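PDB 4UWM: 3,6-diketocamphane 1,6-monooxygenase from Pseudomonas putida, which inserts an oxygen atom into a diketocamphane to form a lactone, using FMNH2 and O2, a Baeyer-Villiger step in the degradation of (-)-camphor. Local coordinates for residues T5-H10 against D39-S44; R252-H257 against T343-A348; I71-M76 against E100-L105. One frame throughout, in Å; residues are numbered along the deposited sequence.

Contact 1: T5-H10 against D39-S44; sequences TGLIFH and DSMMIS. With FMN (flavin mononucleotide), chain C.
F9 and M41 lie side by side and point the same way on two parallel strands of a TIM barrel, a beta-alpha-beta unit crossing over through helix 19-35. The extended M41 chain brings CE to 3.9 Å from F9 CB, at the root of the ring, while I43 CG2 meets that ring at its edge; helix 57-65 packs on F9 and I43. On the face that I8 shares with M42, the two side chains cross obliquely, I8 CG1 lying 3.9 Å from M42 CB. With its CG1 anti to the backbone N (chi1 -176°), I8 carries CD1 to 3.4 Å from FMN O4. The strands are joined by F9 N to M42 O at 2.7 Å and M42 N to L7 O at 2.8 Å. Past their ends, H10 CD2 lies 3.3 Å from S44 OG in the conformer given; that hydroxyl is hydrogen-bonded to M76 O. H10 is held by both ring nitrogens, ND1 by E347 and NE2 by the flavin. A leucine here would probably leave FMN N5 and the E347 carboxylate without their shared partner. The H10 NE2 to FMN N5 bond measures 2.8 Å at 153°, with FMN C4A in the plane of the imidazole, at its edge.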
loop_
_atom_site.group_PDB
_atom_site.type_symbol
_atom_site.label_atom_id
_atom_site.label_comp_id
_atom_site.label_asym_id
_atom_site.label_seq_id
_atom_site.Cartn_x
_atom_site.Cartn_y
_atom_site.Cartn_z
ATOM N N THR A 5 -26.465 1.637 1.446
ATOM C CA THR A 5 -25.873 0.321 1.684
ATOM C C THR A 5 -24.331 0.442 1.657
ATOM O O THR A 5 -23.771 1.096 0.773
ATOM C CB THR A 5 -26.335 -0.732 0.646
ATOM O OG1 THR A 5 -27.764 -0.772 0.612
ATOM C CG2 THR A 5 -25.846 -2.150 1.023
ATOM N N GLY A 6 -23.676 -0.172 2.642
ATOM C CA GLY A 6 -22.208 -0.269 2.686
ATOM C C GLY A 6 -21.740 -1.703 2.844
ATOM O O GLY A 6 -22.530 -2.593 3.185
ATOM N N LEU A 7 -20.459 -1.939 2.561
ATOM C CA LEU A 7 -19.862 -3.252 2.759
ATOM C C LEU A 7 -18.713 -3.081 3.739
ATOM O O LEU A 7 -17.981 -2.098 3.653
ATOM C CB LEU A 7 -19.379 -3.797 1.413
ATOM C CG LEU A 7 -18.971 -5.262 1.287
ATOM C CD1 LEU A 7 -20.165 -6.215 1.462
ATOM C CD2 LEU A 7 -18.290 -5.479 -0.051
ATOM N N ILE A 8 -18.613 -3.969 4.726
ATOM C CA ILE A 8 -17.430 -4.021 5.566
ATOM C C ILE A 8 -16.701 -5.363 5.362
ATOM O O ILE A 8 -17.290 -6.434 5.479
ATOM C CB ILE A 8 -17.664 -3.625 7.051
ATOM C CG1 ILE A 8 -16.319 -3.616 7.815
ATOM C CG2 ILE A 8 -18.705 -4.507 7.736
ATOM C CD1 ILE A 8 -16.333 -2.859 9.120
ATOM N N PHE A 9 -15.423 -5.264 5.018
ATOM C CA PHE A 9 -14.581 -6.399 4.641
ATOM C C PHE A 9 -13.500 -6.511 5.706
ATOM O O PHE A 9 -12.411 -5.897 5.603
ATOM C CB PHE A 9 -13.989 -6.104 3.271
ATOM C CG PHE A 9 -13.441 -7.302 2.538
ATOM C CD1 PHE A 9 -14.286 -8.285 2.026
ATOM C CD2 PHE A 9 -12.076 -7.396 2.280
ATOM C CE1 PHE A 9 -13.758 -9.367 1.314
ATOM C CE2 PHE A 9 -11.543 -8.456 1.583
ATOM C CZ PHE A 9 -12.380 -9.457 1.106
ATOM N N HIS A 10 -13.793 -7.300 6.731
ATOM C CA HIS A 10 -12.863 -7.477 7.842
ATOM C C HIS A 10 -11.447 -7.978 7.550
ATOM O O HIS A 10 -10.497 -7.450 8.135
ATOM C CB HIS A 10 -13.483 -8.207 9.029
ATOM C CG HIS A 10 -14.219 -7.292 9.938
ATOM N ND1 HIS A 10 -15.578 -7.091 9.851
ATOM C CD2 HIS A 10 -13.776 -6.467 10.916
ATOM C CE1 HIS A 10 -15.944 -6.199 10.753
ATOM N NE2 HIS A 10 -14.871 -5.805 11.412
ATOM N N ASP A 39 -22.578 2.127 -1.572
ATOM C CA ASP A 39 -22.018 3.471 -1.418
ATOM C C ASP A 39 -20.535 3.472 -0.966
ATOM O O ASP A 39 -19.757 4.315 -1.388
ATOM C CB ASP A 39 -22.815 4.255 -0.371
ATOM C CG ASP A 39 -22.334 5.686 -0.235
ATOM O OD1 ASP A 39 -22.287 6.380 -1.263
ATOM O OD2 ASP A 39 -21.990 6.118 0.895
ATOM N N SER A 40 -20.189 2.555 -0.075
ATOM C CA SER A 40 -18.854 2.542 0.524
ATOM C C SER A 40 -18.400 1.119 0.817
ATOM O O SER A 40 -19.220 0.232 1.052
ATOM C CB SER A 40 -18.820 3.393 1.793
ATOM O OG SER A 40 -19.687 2.875 2.774
ATOM N N MET A 41 -17.080 0.904 0.787
ATOM C CA MET A 41 -16.511 -0.359 1.236
ATOM C C MET A 41 -15.435 -0.067 2.267
ATOM O O MET A 41 -14.488 0.637 1.966
ATOM C CB MET A 41 -15.937 -1.136 0.052
ATOM C CG MET A 41 -15.296 -2.477 0.443
ATOM S SD MET A 41 -14.600 -3.240 -1.030
ATOM C CE MET A 41 -14.014 -4.820 -0.381
ATOM N N MET A 42 -15.635 -0.566 3.481
ATOM C CA MET A 42 -14.684 -0.438 4.587
ATOM C C MET A 42 -13.805 -1.693 4.609
ATOM O O MET A 42 -14.323 -2.809 4.466
ATOM C CB MET A 42 -15.433 -0.310 5.923
ATOM C CG MET A 42 -16.208 1.011 6.065
ATOM S SD MET A 42 -17.122 1.082 7.623
ATOM C CE MET A 42 -18.079 2.596 7.385
ATOM N N ILE A 43 -12.489 -1.520 4.794
ATOM C CA ILE A 43 -11.558 -2.671 4.844
ATOM C C ILE A 43 -10.709 -2.575 6.084
ATOM O O ILE A 43 -10.022 -1.562 6.281
ATOM C CB ILE A 43 -10.691 -2.762 3.568
ATOM C CG1 ILE A 43 -11.604 -2.750 2.341
ATOM C CG2 ILE A 43 -9.781 -4.009 3.605
ATOM C CD1 ILE A 43 -10.961 -2.426 1.019
ATOM N N SER A 44 -10.749 -3.613 6.912
ATOM C CA SER A 44 -10.058 -3.594 8.201
ATOM C C SER A 44 -8.567 -3.951 8.108
ATOM O O SER A 44 -8.084 -4.358 7.061
ATOM C CB SER A 44 -10.766 -4.477 9.231
ATOM O OG SER A 44 -12.107 -4.052 9.412
HETATM N N1 FMN C . -12.526 -1.899 15.104
HETATM C C2 FMN C . -12.284 -1.293 13.905
HETATM O O2 FMN C . -11.553 -0.281 13.866
HETATM N N3 FMN C . -12.809 -1.736 12.748
HETATM C C4 FMN C . -13.608 -2.808 12.690
HETATM O O4 FMN C . -14.069 -3.174 11.590
HETATM C C4A FMN C . -13.925 -3.537 13.951
HETATM N N5 FMN C . -14.719 -4.632 13.976
HETATM C C5A FMN C . -14.996 -5.282 15.134
HETATM C C6 FMN C . -15.824 -6.407 15.121
HETATM C C7 FMN C . -16.121 -7.088 16.302
HETATM C C7M FMN C . -17.017 -8.302 16.267
HETATM C C8 FMN C . -15.541 -6.601 17.588
HETATM C C8M FMN C . -15.826 -7.295 18.892
HETATM C C9 FMN C . -14.717 -5.479 17.603
HETATM C C9A FMN C . -14.419 -4.794 16.427
HETATM N N10 FMN C . -13.584 -3.646 16.438
HETATM C C10 FMN C . -13.317 -3.000 15.201
HETATM C "C1'" FMN C . -12.989 -3.160 17.697
HETATM C "C2'" FMN C . -13.804 -2.034 18.313
HETATM O "O2'" FMN C . -14.090 -1.081 17.291
HETATM C "C3'" FMN C . -13.032 -1.358 19.443
HETATM O "O3'" FMN C . -13.402 -1.980 20.682
HETATM C "C4'" FMN C . -13.311 0.147 19.470
HETATM O "O4'" FMN C . -12.537 0.811 18.461
HETATM C "C5'" FMN C . -13.049 0.787 20.828
HETATM O "O5'" FMN C . -14.312 0.817 21.479
HETATM P P FMN C . -14.624 1.682 22.789
HETATM O O1P FMN C . -13.887 2.978 22.666
HETATM O O2P FMN C . -16.111 1.819 22.659
HETATM O O3P FMN C . -14.154 0.794 23.907
#

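Contact 2: R252-H257 against T343-A348; sequences RHAVSH and TLQVEA
In the conformer given, S256 OG donates to E347 OE2 at 2.6 Å, the shortest polar bond between the two strands, meeting the oxygen from above the carboxylate plane, 36° out of it. The hydroxyl of this conformer stands anti to the S256 backbone N (chi1 170°), and E347 bends at chi2 to meet it; OE1 is hydrogen-bonded to H10 of the FMN site. Backbone hydrogen bonds of the parallel strands follow: V255 N to T343 O is nearly straight, Q345 N reaches V255 O at 2.8 Å, and H257 N and E347 N continue the pattern to Q345 O and H257 O. On the face of S256 and Q345, A254 CB packs 3.6 Å from Q345 OE1, while Q345 NE2 bonds to L7 O on the next strand. On the other face H257 and L344 cross at about a right angle, and L344 CD1 meets the H257 ring obliquely. V255 CG2 sits over the centre of one face of the H253 ring, whose NE2 is bonded to S222. Strand 343-347 lies between strands 254-261 and 4-9 and closes the barrel; helix 356-369 packs on L344 and V346, and helix 227-244 on H253 and V255.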
loop_
_atom_site.group_PDB
_atom_site.type_symbol
_atom_site.label_atom_id
_atom_site.label_comp_id
_atom_site.label_asym_id
_atom_site.label_seq_id
_atom_site.Cartn_x
_atom_site.Cartn_y
_atom_site.Cartn_z
ATOM N N ARG A 252 -24.760 10.240 9.056
ATOM C CA ARG A 252 -23.333 9.930 9.028
ATOM C C ARG A 252 -23.031 8.661 9.837
ATOM O O ARG A 252 -21.971 8.048 9.671
ATOM C CB ARG A 252 -22.514 11.114 9.559
ATOM C CG ARG A 252 -22.610 12.383 8.719
ATOM C CD ARG A 252 -21.724 13.496 9.279
ATOM N NE ARG A 252 -20.290 13.156 9.274
ATOM C CZ ARG A 252 -19.391 13.630 10.143
ATOM N NH1 ARG A 252 -19.757 14.467 11.108
ATOM N NH2 ARG A 252 -18.108 13.270 10.049
ATOM N N HIS A 253 -23.963 8.272 10.709
ATOM C CA HIS A 253 -23.816 7.066 11.516
ATOM C C HIS A 253 -23.870 5.818 10.633
ATOM O O HIS A 253 -24.803 5.650 9.845
ATOM C CB HIS A 253 -24.891 7.014 12.602
ATOM C CG HIS A 253 -24.590 6.056 13.710
ATOM N ND1 HIS A 253 -25.493 5.776 14.713
ATOM C CD2 HIS A 253 -23.491 5.308 13.978
ATOM C CE1 HIS A 253 -24.960 4.905 15.553
ATOM N NE2 HIS A 253 -23.746 4.606 15.131
ATOM N N ALA A 254 -22.838 4.977 10.734
ATOM C CA ALA A 254 -22.804 3.696 10.024
ATOM C C ALA A 254 -22.889 2.566 11.028
ATOM O O ALA A 254 -22.230 2.596 12.071
ATOM C CB ALA A 254 -21.538 3.578 9.169
ATOM N N VAL A 255 -23.741 1.590 10.738
ATOM C CA VAL A 255 -23.988 0.500 11.675
ATOM C C VAL A 255 -23.805 -0.815 10.942
ATOM O O VAL A 255 -24.445 -1.056 9.912
ATOM C CB VAL A 255 -25.408 0.553 12.302
ATOM C CG1 VAL A 255 -25.586 -0.593 13.307
ATOM C CG2 VAL A 255 -25.636 1.882 13.001
ATOM N N SER A 256 -22.930 -1.658 11.484
ATOM C CA SER A 256 -22.588 -2.941 10.881
ATOM C C SER A 256 -23.532 -4.049 11.364
ATOM O O SER A 256 -23.736 -4.200 12.572
ATOM C CB SER A 256 -21.130 -3.285 11.205
ATOM O OG SER A 256 -20.815 -4.617 10.851
ATOM N N HIS A 257 -24.081 -4.805 10.424
ATOM C CA HIS A 257 -25.015 -5.893 10.690
ATOM C C HIS A 257 -24.613 -7.078 9.831
ATOM O O HIS A 257 -24.058 -6.900 8.735
ATOM C CB HIS A 257 -26.445 -5.514 10.259
ATOM C CG HIS A 257 -27.129 -4.526 11.150
ATOM N ND1 HIS A 257 -27.819 -4.900 12.284
ATOM C CD2 HIS A 257 -27.259 -3.182 11.056
ATOM C CE1 HIS A 257 -28.331 -3.825 12.859
ATOM N NE2 HIS A 257 -28.010 -2.769 12.130
ATOM N N THR A 343 -26.055 4.523 7.198
ATOM C CA THR A 343 -25.519 3.450 6.333
ATOM C C THR A 343 -25.635 2.101 7.003
ATOM O O THR A 343 -25.204 1.919 8.159
ATOM C CB THR A 343 -24.028 3.684 5.919
ATOM O OG1 THR A 343 -23.900 4.919 5.208
ATOM C CG2 THR A 343 -23.540 2.563 4.994
ATOM N N LEU A 344 -26.210 1.152 6.274
ATOM C CA LEU A 344 -26.263 -0.218 6.738
ATOM C C LEU A 344 -24.992 -0.891 6.222
ATOM O O LEU A 344 -24.848 -1.128 5.008
ATOM C CB LEU A 344 -27.501 -0.936 6.193
ATOM C CG LEU A 344 -27.568 -2.428 6.514
ATOM C CD1 LEU A 344 -27.959 -2.641 7.962
ATOM C CD2 LEU A 344 -28.520 -3.153 5.572
ATOM N N GLN A 345 -24.081 -1.189 7.143
ATOM C CA GLN A 345 -22.764 -1.664 6.737
ATOM C C GLN A 345 -22.786 -3.175 6.773
ATOM O O GLN A 345 -22.703 -3.774 7.834
ATOM C CB GLN A 345 -21.651 -1.075 7.632
ATOM C CG GLN A 345 -20.316 -0.853 6.913
ATOM C CD GLN A 345 -20.311 0.379 6.003
ATOM O OE1 GLN A 345 -20.820 1.443 6.368
ATOM N NE2 GLN A 345 -19.700 0.246 4.823
ATOM N N VAL A 346 -22.894 -3.784 5.600
ATOM C CA VAL A 346 -23.039 -5.236 5.504
ATOM C C VAL A 346 -21.716 -5.990 5.641
ATOM O O VAL A 346 -20.777 -5.741 4.886
ATOM C CB VAL A 346 -23.738 -5.627 4.185
ATOM C CG1 VAL A 346 -23.914 -7.139 4.098
ATOM C CG2 VAL A 346 -25.079 -4.903 4.088
ATOM N N GLU A 347 -21.656 -6.916 6.593
ATOM C CA GLU A 347 -20.452 -7.719 6.835
ATOM C C GLU A 347 -20.217 -8.707 5.703
ATOM O O GLU A 347 -21.087 -9.532 5.399
ATOM C CB GLU A 347 -20.562 -8.483 8.151
ATOM C CG GLU A 347 -20.492 -7.645 9.423
ATOM C CD GLU A 347 -19.076 -7.214 9.818
ATOM O OE1 GLU A 347 -18.079 -7.640 9.166
ATOM O OE2 GLU A 347 -18.972 -6.432 10.787
ATOM N N ALA A 348 -19.042 -8.630 5.076
ATOM C CA ALA A 348 -18.713 -9.532 3.977
ATOM C C ALA A 348 -18.189 -10.852 4.523
ATOM O O ALA A 348 -17.373 -10.875 5.459
ATOM C CB ALA A 348 -17.704 -8.896 3.021
#

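Contact 3: I71-M76 against E100-L105; sequences IKFAPM and EGRYFL. With FMN (flavin mononucleotide), chain C.
R102 NH1 is shared between I71 O, across the contact, and T68 OG1. The bond to I71 O is 2.9 Å long but bent (137°); the donor lies in the carbonyl plane, whereas the oxygen is tilted out of the guanidinium plane. A bend at chi3 turns the group back to this carbonyl, and NH2 bonds to A65 O. The F73 ring runs beside the guanidinium, the two planes 64° apart. R102 is the centre of an inverse gamma turn, and its own carbonyl accepts F73 N, with R102 O to F73 N at 3.0 Å and the donor above the carbonyl plane. F73 O in turn takes F104 N at 2.9 Å, with Y103 CA 3.2 Å from F73 O as a CA-H...O contact. F104 places CG between its backbone N and carbonyl carbon (chi1 61°), which folds the ring over A74: A74 CB sits 3.5 Å from the centroid of the F104 ring, almost on its normal, a CH-pi contact. In the conformer given, M76, bent at chi2 and chi3, brings CE to 4.0 Å from F104 CE2. P75 crosses the Y103 side chain at about a right angle, with P75 CG 3.6 Å from Y103 OH, and also touches L105. Beyond these apolar groups, M76 O accepts a hydrogen bond from FMN N3 at 2.9 Å. Helix 85-98 connects the two segments and ends in a Schellman motif at E100, giving a beta-alpha-beta unit of the TIM barrel, with M76 O meeting the flavin toward the C-terminal ends of the strands, where TIM barrels keep their active sites.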
loop_
_atom_site.group_PDB
_atom_site.type_symbol
_atom_site.label_atom_id
_atom_site.label_comp_id
_atom_site.label_asym_id
_atom_site.label_seq_id
_atom_site.Cartn_x
_atom_site.Cartn_y
_atom_site.Cartn_z
ATOM N N ILE A 71 -18.047 3.820 -5.883
ATOM C CA ILE A 71 -17.960 3.397 -4.494
ATOM C C ILE A 71 -16.822 4.167 -3.800
ATOM O O ILE A 71 -15.815 4.480 -4.433
ATOM C CB ILE A 71 -17.782 1.852 -4.398
ATOM C CG1 ILE A 71 -18.129 1.334 -3.003
ATOM C CG2 ILE A 71 -16.413 1.412 -4.940
ATOM C CD1 ILE A 71 -18.427 -0.159 -2.978
ATOM N N LYS A 72 -17.027 4.500 -2.526
ATOM C CA LYS A 72 -16.025 5.146 -1.694
ATOM C C LYS A 72 -15.323 4.086 -0.824
ATOM O O LYS A 72 -15.960 3.145 -0.351
ATOM C CB LYS A 72 -16.677 6.185 -0.776
ATOM C CG LYS A 72 -17.472 7.269 -1.503
ATOM C CD LYS A 72 -18.012 8.243 -0.471
ATOM C CE LYS A 72 -19.146 9.093 -1.008
ATOM N NZ LYS A 72 -19.531 10.056 0.057
ATOM N N PHE A 73 -14.026 4.265 -0.587
ATOM C CA PHE A 73 -13.257 3.302 0.228
ATOM C C PHE A 73 -12.790 3.903 1.540
ATOM O O PHE A 73 -12.513 5.093 1.597
ATOM C CB PHE A 73 -12.031 2.823 -0.540
ATOM C CG PHE A 73 -12.348 2.043 -1.769
ATOM C CD1 PHE A 73 -12.591 0.672 -1.694
ATOM C CD2 PHE A 73 -12.362 2.661 -3.008
ATOM C CE1 PHE A 73 -12.863 -0.058 -2.837
ATOM C CE2 PHE A 73 -12.628 1.926 -4.168
ATOM C CZ PHE A 73 -12.891 0.568 -4.079
ATOM N N ALA A 74 -12.687 3.082 2.583
ATOM C CA ALA A 74 -12.079 3.512 3.827
ATOM C C ALA A 74 -11.338 2.373 4.482
ATOM O O ALA A 74 -11.902 1.286 4.654
ATOM C CB ALA A 74 -13.135 4.054 4.800
ATOM N N PRO A 75 -10.082 2.622 4.898
ATOM C CA PRO A 75 -9.515 1.712 5.879
ATOM C C PRO A 75 -10.309 1.853 7.169
ATOM O O PRO A 75 -10.631 2.987 7.599
ATOM C CB PRO A 75 -8.059 2.225 6.049
ATOM C CG PRO A 75 -8.135 3.664 5.693
ATOM C CD PRO A 75 -9.202 3.780 4.624
ATOM N N MET A 76 -10.640 0.730 7.790
ATOM C CA MET A 76 -11.466 0.735 8.996
ATOM C C MET A 76 -10.970 -0.291 10.009
ATOM O O MET A 76 -11.558 -1.386 10.159
ATOM C CB MET A 76 -12.938 0.482 8.635
ATOM C CG MET A 76 -13.923 0.716 9.782
ATOM S SD MET A 76 -13.854 2.421 10.373
ATOM C CE MET A 76 -14.400 3.289 8.891
ATOM N N GLU A 100 -9.756 10.382 -6.341
ATOM C CA GLU A 100 -10.480 11.643 -6.541
ATOM C C GLU A 100 -11.502 11.892 -5.432
ATOM O O GLU A 100 -12.623 12.303 -5.687
ATOM C CB GLU A 100 -11.102 11.675 -7.939
ATOM C CG GLU A 100 -10.020 11.580 -8.995
ATOM C CD GLU A 100 -10.531 11.507 -10.413
ATOM O OE1 GLU A 100 -11.537 10.822 -10.676
ATOM O OE2 GLU A 100 -9.889 12.110 -11.283
ATOM N N GLY A 101 -11.091 11.611 -4.197
ATOM C CA GLY A 101 -11.900 11.868 -3.011
ATOM C C GLY A 101 -12.958 10.840 -2.657
ATOM O O GLY A 101 -13.695 11.038 -1.687
ATOM N N ARG A 102 -13.038 9.739 -3.418
ATOM C CA ARG A 102 -13.906 8.611 -3.051
ATOM C C ARG A 102 -13.235 7.835 -1.945
ATOM O O ARG A 102 -12.923 6.645 -2.122
ATOM C CB ARG A 102 -14.140 7.656 -4.234
ATOM C CG ARG A 102 -14.768 8.270 -5.476
ATOM C CD ARG A 102 -15.043 7.218 -6.542
ATOM N NE ARG A 102 -13.860 6.720 -7.242
ATOM C CZ ARG A 102 -13.532 5.430 -7.388
ATOM N NH1 ARG A 102 -14.284 4.450 -6.873
ATOM N NH2 ARG A 102 -12.463 5.114 -8.090
ATOM N N TYR A 103 -13.044 8.489 -0.798
ATOM C CA TYR A 103 -12.177 7.958 0.245
ATOM C C TYR A 103 -12.589 8.576 1.552
ATOM O O TYR A 103 -12.960 9.739 1.579
ATOM C CB TYR A 103 -10.698 8.307 -0.099
ATOM C CG TYR A 103 -9.727 7.881 0.958
ATOM C CD1 TYR A 103 -9.430 8.721 2.031
ATOM C CD2 TYR A 103 -9.116 6.626 0.906
ATOM C CE1 TYR A 103 -8.574 8.324 3.030
ATOM C CE2 TYR A 103 -8.243 6.215 1.905
ATOM C CZ TYR A 103 -7.971 7.077 2.955
ATOM O OH TYR A 103 -7.125 6.692 3.969
ATOM N N PHE A 104 -12.555 7.806 2.636
ATOM C CA PHE A 104 -12.522 8.401 3.964
ATOM C C PHE A 104 -11.658 7.552 4.867
ATOM O O PHE A 104 -11.291 6.435 4.497
ATOM C CB PHE A 104 -13.927 8.720 4.552
ATOM C CG PHE A 104 -14.827 7.526 4.738
ATOM C CD1 PHE A 104 -15.500 6.968 3.653
ATOM C CD2 PHE A 104 -15.032 6.986 6.016
ATOM C CE1 PHE A 104 -16.341 5.875 3.826
ATOM C CE2 PHE A 104 -15.866 5.883 6.191
ATOM C CZ PHE A 104 -16.528 5.344 5.088
ATOM N N LEU A 105 -11.322 8.081 6.037
ATOM C CA LEU A 105 -10.286 7.500 6.881
ATOM C C LEU A 105 -10.784 7.037 8.242
ATOM O O LEU A 105 -11.164 7.852 9.101
ATOM C CB LEU A 105 -9.134 8.520 7.051
ATOM C CG LEU A 105 -8.058 8.234 8.099
ATOM C CD1 LEU A 105 -7.204 7.025 7.694
ATOM C CD2 LEU A 105 -7.181 9.487 8.289
HETATM N N1 FMN C . -12.526 -1.899 15.104
HETATM C C2 FMN C . -12.284 -1.293 13.905
HETATM O O2 FMN C . -11.553 -0.281 13.866
HETATM N N3 FMN C . -12.809 -1.736 12.748
HETATM C C4 FMN C . -13.608 -2.808 12.690
HETATM O O4 FMN C . -14.069 -3.174 11.590
HETATM C C4A FMN C . -13.925 -3.537 13.951
HETATM N N5 FMN C . -14.719 -4.632 13.976
HETATM C C5A FMN C . -14.996 -5.282 15.134
HETATM C C6 FMN C . -15.824 -6.407 15.121
HETATM C C7 FMN C . -16.121 -7.088 16.302
HETATM C C7M FMN C . -17.017 -8.302 16.267
HETATM C C8 FMN C . -15.541 -6.601 17.588
HETATM C C8M FMN C . -15.826 -7.295 18.892
HETATM C C9 FMN C . -14.717 -5.479 17.603
HETATM C C9A FMN C . -14.419 -4.794 16.427
HETATM N N10 FMN C . -13.584 -3.646 16.438
HETATM C C10 FMN C . -13.317 -3.000 15.201
HETATM C "C1'" FMN C . -12.989 -3.160 17.697
HETATM C "C2'" FMN C . -13.804 -2.034 18.313
HETATM O "O2'" FMN C . -14.090 -1.081 17.291
HETATM C "C3'" FMN C . -13.032 -1.358 19.443
HETATM O "O3'" FMN C . -13.402 -1.980 20.682
HETATM C "C4'" FMN C . -13.311 0.147 19.470
HETATM O "O4'" FMN C . -12.537 0.811 18.461
HETATM C "C5'" FMN C . -13.049 0.787 20.828
HETATM O "O5'" FMN C . -14.312 0.817 21.479
HETATM P P FMN C . -14.624 1.682 22.789
HETATM O O1P FMN C . -13.887 2.978 22.666
HETATM O O2P FMN C . -16.111 1.819 22.659
HETATM O O3P FMN C . -14.154 0.794 23.907
#

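In the fold
All three contacts reach one curled parallel sheet, the barrel wall. Along the chain contact 1 closes before contact 3 opens, and contact 3 closes before contact 2 opens. Contact 1 lies in the middle: its strand 4-9 pairs with strand 343-347 of contact 2, and its strand 40-43 with strand 72-79 of contact 3. The centres of contacts 1 and 2 are about 8 Å apart, those of contacts 1 and 3 about 10 Å. Contacts 2 and 3 do not touch; their centres are about 15 Å apart and their nearest atoms about 6 Å. Contacts 1 and 3 both reach FMN, and contact 2 is tied to that site by E347, through H10 of contact 1.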